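Local atomic coordinates of inositol dehydrogenase (Lactobacillus casei, PDB entry 4MKX), a protein that probably oxidises scyllo-inositol with NAD as coenzyme, as a dehydrogenase of the Gfo/Idh/MocA family. Residues 18-23 against 41-46; 45-50 against 77-82. One frame throughout, in Å; residues are numbered along the deposited sequence.

Contacts 1 and 2 show how one strand of a Rossmann sheet serves two neighbours at once. Strand 43-49 takes part in both: in contact 1 it pairs in parallel with strand 18-23, and in contact 2 it receives the chain that leaves helix 72-78 and heads for strand 83-86. The first is a backbone affair, four hydrogen bonds with side chains packed on both sides of the sheet, and is only partly buried. The second is smaller and more buried, made of van der Waals contacts without a bond between its segments. Leu45 and Gln46 lie in both ranges, and Lys19 O of contact 1 lies 2.8 Å from Asp82 N of contact 2, a probable hydrogen bond.

Contact 1: 18-23 against 41-46; sequences IKIGIV and QHAKLQ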
# COMPACT_ATOMS: atom_id res chain seq x y z
N ILE A 18 -11.32 42.29 2.29
CA ILE A 18 -12.38 42.10 1.30
C ILE A 18 -13.65 41.67 2.02
O ILE A 18 -13.66 40.64 2.69
CB ILE A 18 -12.00 41.00 0.29
CG1 ILE A 18 -10.66 41.32 -0.38
CG2 ILE A 18 -13.10 40.80 -0.75
CD1 ILE A 18 -10.67 42.61 -1.17
N LYS A 19 -14.72 42.46 1.90
CA LYS A 19 -15.98 42.09 2.53
C LYS A 19 -16.80 41.27 1.53
O LYS A 19 -16.97 41.68 0.39
CB LYS A 19 -16.76 43.33 2.96
CG LYS A 19 -16.09 44.08 4.09
CD LYS A 19 -16.70 45.47 4.27
CE LYS A 19 -15.95 46.25 5.33
NZ LYS A 19 -15.84 47.70 4.97
N ILE A 20 -17.29 40.12 1.98
CA ILE A 20 -17.92 39.17 1.07
C ILE A 20 -19.36 38.93 1.45
O ILE A 20 -19.69 38.82 2.63
CB ILE A 20 -17.14 37.83 1.09
CG1 ILE A 20 -15.71 38.07 0.62
CG2 ILE A 20 -17.84 36.77 0.23
CD1 ILE A 20 -14.84 36.85 0.64
N GLY A 21 -20.24 38.85 0.46
CA GLY A 21 -21.60 38.40 0.72
C GLY A 21 -21.80 37.04 0.09
O GLY A 21 -21.26 36.76 -0.97
N ILE A 22 -22.58 36.19 0.76
CA ILE A 22 -22.80 34.84 0.27
C ILE A 22 -24.29 34.60 0.04
O ILE A 22 -25.14 35.13 0.77
CB ILE A 22 -22.20 33.78 1.23
CG1 ILE A 22 -22.23 32.39 0.59
CG2 ILE A 22 -22.94 33.75 2.58
CD1 ILE A 22 -21.34 31.36 1.31
N VAL A 23 -24.61 33.83 -0.99
CA VAL A 23 -25.97 33.35 -1.17
C VAL A 23 -25.89 31.83 -1.28
O VAL A 23 -25.00 31.30 -1.95
CB VAL A 23 -26.64 33.95 -2.43
CG1 VAL A 23 -25.82 33.68 -3.70
CG2 VAL A 23 -28.06 33.42 -2.57
N GLN A 41 -7.56 34.70 5.25
CA GLN A 41 -6.89 35.97 5.54
C GLN A 41 -7.47 37.08 4.69
O GLN A 41 -7.82 36.85 3.54
CB GLN A 41 -5.40 35.89 5.20
CG GLN A 41 -4.60 34.83 5.92
CD GLN A 41 -3.16 34.81 5.45
OE1 GLN A 41 -2.72 33.85 4.81
NE2 GLN A 41 -2.43 35.88 5.74
N HIS A 42 -7.54 38.28 5.26
CA HIS A 42 -7.94 39.49 4.54
C HIS A 42 -9.36 39.43 4.02
O HIS A 42 -9.68 40.03 3.00
CB HIS A 42 -6.98 39.80 3.39
CG HIS A 42 -5.54 39.84 3.78
ND1 HIS A 42 -5.09 40.55 4.88
CD2 HIS A 42 -4.45 39.26 3.23
CE1 HIS A 42 -3.78 40.40 4.98
NE2 HIS A 42 -3.36 39.62 3.99
N ALA A 43 -10.22 38.70 4.72
CA ALA A 43 -11.61 38.58 4.31
C ALA A 43 -12.54 38.66 5.50
O ALA A 43 -12.18 38.27 6.62
CB ALA A 43 -11.83 37.29 3.55
N LYS A 44 -13.73 39.17 5.25
CA LYS A 44 -14.77 39.24 6.26
C LYS A 44 -16.06 38.77 5.63
O LYS A 44 -16.40 39.20 4.53
CB LYS A 44 -14.91 40.69 6.72
CG LYS A 44 -16.04 40.94 7.69
CD LYS A 44 -16.04 42.41 8.09
CE LYS A 44 -17.24 42.75 8.96
NZ LYS A 44 -17.34 41.85 10.14
N LEU A 45 -16.80 37.90 6.31
CA LEU A 45 -18.13 37.55 5.84
C LEU A 45 -19.10 38.61 6.35
O LEU A 45 -19.44 38.62 7.54
CB LEU A 45 -18.56 36.15 6.30
CG LEU A 45 -19.82 35.62 5.61
CD1 LEU A 45 -19.56 35.40 4.14
CD2 LEU A 45 -20.29 34.35 6.26
N GLN A 46 -19.52 39.49 5.45
CA GLN A 46 -20.26 40.69 5.81
C GLN A 46 -21.77 40.49 5.69
O GLN A 46 -22.55 40.97 6.51
CB GLN A 46 -19.82 41.83 4.91
CG GLN A 46 -20.68 43.08 5.03
CD GLN A 46 -20.42 43.86 6.31
OE1 GLN A 46 -19.48 43.56 7.05
NE2 GLN A 46 -21.24 44.87 6.56
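Leu45 lays its CD1 methyl over the carbonyl oxygen of Ile20, 3.7 Å away, and against CG2 of Ile22 at 4.1 Å. The two strands involved open the Rossmann domain: strand 18-23, helix 27-38 and strand 43-49 form a right-handed beta-alpha-beta crossover, and Leu45, Ile20 and Ile22 all reach that helix on this face of the sheet. With CG of Leu45 anti to its own N (chi1 -168°), the end of the branch, CD1, comes up to strand 18-23. Further down the same face, Ile20 CD1 meets Ala43 CB at 4.2 Å, a looser apolar touch near the start of the strands.

The parallel pairing itself is a ladder of four bonds. Ile18 N gives to His42 O at 2.9 Å, approaching from well above the carbonyl plane, 39° out of it. Ile18 O then accepts from Lys44 N at 3.0 Å, and Ile20 uses both its groups, its O taking the N-H of Gln46 and its N giving to Lys44 O. On the other face, Lys19 and Lys44 pass each other at their methylenes before their ends diverge, and CB of Lys19 lies 3.9 Å from CB of Gln46, while the Lys19 ammonium runs on to a salt bridge with Asp80.

Beyond Gln46 the pattern shifts by one residue, for Ile22 bonds to Ala47 and Thr49, which is consistent with a beta bulge in strand 43-49. One step before the last bond of the regular ladder, Ile20 N to Lys44 O is 2.9 Å long and nearly in line with the carbonyl, its C=O...N angle 177°.

Contact 2: 45-50 against 77-82; sequences LQAATS and QHADID
An inverse gamma turn centred on Asp80, in the link from helix 72-78 to strand 83-86 of the Rossmann sheet, lies against Gln46 and Ala47 of strand 43-49. The turn is closed by a weak 3.0 Å bond from Ile81 N to Ala79 O, and it leaves Ala79 and Ile81 both able to reach the strand. Their meeting point is Ala47, whose CB touches Ala79 CB at 3.9 Å and Ile81 CG2 at 4.0 Å. Met75 of helix 72-78 and Phe69 of the neighbouring strand 67-69 extend this small apolar cluster.

Gln46 works alongside it. With CG anti to the backbone N (chi1 171°), Gln46 CG lies 3.3 Å from Asp80 O and 3.9 Å from Ile81 CG2, and the bend at chi2 (75°) then brings the amide over beside Asp80 CB. The terminal NE2 passes that Asp80 CB at 3.9 Å, and the Gln46 amide and the Asp80 carboxylate stand steeply to each other, their planes 76° apart. The polar groups look to a partner outside the two segments: Gln46 NE2 and Asp80 N both give hydrogen bonds to OE2 of Glu67, which thereby ties the strand and the turn together. At Gln46 an alanine would probably leave Glu67 OE2 without the N-H of the amide and open a gap beside the turn where CG and the amide had lain.

Asp80 O, by contrast, is buried with no hydrogen-bond partner in the model and has the methylene of Gln46 as its close neighbour. Across the two segments the contact is thus van der Waals packing, with a carbonyl oxygen set against a methylene, and Glu67 OE2 supplies the hydrogen bonds that join strand and turn.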
# COMPACT_ATOMS: atom_id res chain seq x y z
N LEU A 45 -16.80 37.90 6.31
CA LEU A 45 -18.13 37.55 5.84
C LEU A 45 -19.10 38.61 6.35
O LEU A 45 -19.44 38.62 7.54
CB LEU A 45 -18.56 36.15 6.30
CG LEU A 45 -19.82 35.62 5.61
CD1 LEU A 45 -19.56 35.40 4.14
CD2 LEU A 45 -20.29 34.35 6.26
N GLN A 46 -19.52 39.49 5.45
CA GLN A 46 -20.26 40.69 5.81
C GLN A 46 -21.77 40.49 5.69
O GLN A 46 -22.55 40.97 6.51
CB GLN A 46 -19.82 41.83 4.91
CG GLN A 46 -20.68 43.08 5.03
CD GLN A 46 -20.42 43.86 6.31
OE1 GLN A 46 -19.48 43.56 7.05
NE2 GLN A 46 -21.24 44.87 6.56
N ALA A 47 -22.18 39.76 4.65
CA ALA A 47 -23.59 39.63 4.35
C ALA A 47 -23.94 38.22 3.89
O ALA A 47 -23.09 37.50 3.37
CB ALA A 47 -23.99 40.63 3.28
N ALA A 48 -25.19 37.83 4.11
CA ALA A 48 -25.70 36.54 3.65
C ALA A 48 -27.10 36.72 3.09
O ALA A 48 -27.88 37.54 3.60
CB ALA A 48 -25.71 35.53 4.79
N THR A 49 -27.42 35.98 2.03
CA THR A 49 -28.77 35.96 1.46
C THR A 49 -29.32 34.55 1.52
O THR A 49 -28.65 33.60 1.13
CB THR A 49 -28.76 36.39 -0.02
OG1 THR A 49 -28.38 37.76 -0.12
CG2 THR A 49 -30.15 36.21 -0.65
N SER A 50 -30.54 34.42 2.04
CA SER A 50 -31.27 33.16 2.00
C SER A 50 -32.75 33.44 2.24
O SER A 50 -33.10 34.42 2.90
CB SER A 50 -30.75 32.19 3.06
OG SER A 50 -31.53 31.00 3.06
N GLN A 77 -27.13 45.25 -4.14
CA GLN A 77 -27.34 46.69 -4.29
C GLN A 77 -27.01 47.46 -3.02
O GLN A 77 -26.54 48.59 -3.09
CB GLN A 77 -28.79 46.97 -4.68
CG GLN A 77 -29.16 46.55 -6.08
CD GLN A 77 -30.63 46.79 -6.37
OE1 GLN A 77 -31.13 47.90 -6.21
NE2 GLN A 77 -31.33 45.74 -6.79
N HIS A 78 -27.28 46.86 -1.87
CA HIS A 78 -27.25 47.62 -0.62
C HIS A 78 -26.19 47.21 0.41
O HIS A 78 -25.74 48.05 1.19
CB HIS A 78 -28.63 47.61 0.03
CG HIS A 78 -29.73 48.08 -0.87
ND1 HIS A 78 -30.83 47.31 -1.17
CD2 HIS A 78 -29.90 49.25 -1.54
CE1 HIS A 78 -31.63 47.98 -1.99
NE2 HIS A 78 -31.08 49.16 -2.22
N ALA A 79 -25.77 45.94 0.42
CA ALA A 79 -24.81 45.49 1.42
C ALA A 79 -23.44 46.14 1.25
O ALA A 79 -23.07 46.57 0.16
CB ALA A 79 -24.69 43.96 1.42
N ASP A 80 -22.68 46.21 2.34
CA ASP A 80 -21.33 46.76 2.26
C ASP A 80 -20.36 45.65 1.90
O ASP A 80 -19.58 45.19 2.73
CB ASP A 80 -20.94 47.38 3.60
CG ASP A 80 -19.58 48.06 3.56
OD1 ASP A 80 -19.12 48.41 2.44
OD2 ASP A 80 -18.98 48.25 4.64
N ILE A 81 -20.39 45.22 0.64
CA ILE A 81 -19.55 44.11 0.20
C ILE A 81 -18.78 44.46 -1.07
O ILE A 81 -19.21 45.32 -1.85
CB ILE A 81 -20.39 42.85 -0.06
CG1 ILE A 81 -21.44 43.08 -1.15
CG2 ILE A 81 -21.06 42.37 1.23
CD1 ILE A 81 -22.31 41.85 -1.42
N ASP A 82 -17.65 43.77 -1.28
CA ASP A 82 -16.81 44.00 -2.45
C ASP A 82 -16.95 42.83 -3.42
O ASP A 82 -16.64 42.96 -4.61
CB ASP A 82 -15.35 44.09 -2.03
CG ASP A 82 -15.12 45.13 -0.96
OD1 ASP A 82 -15.53 46.29 -1.18
OD2 ASP A 82 -14.56 44.79 0.11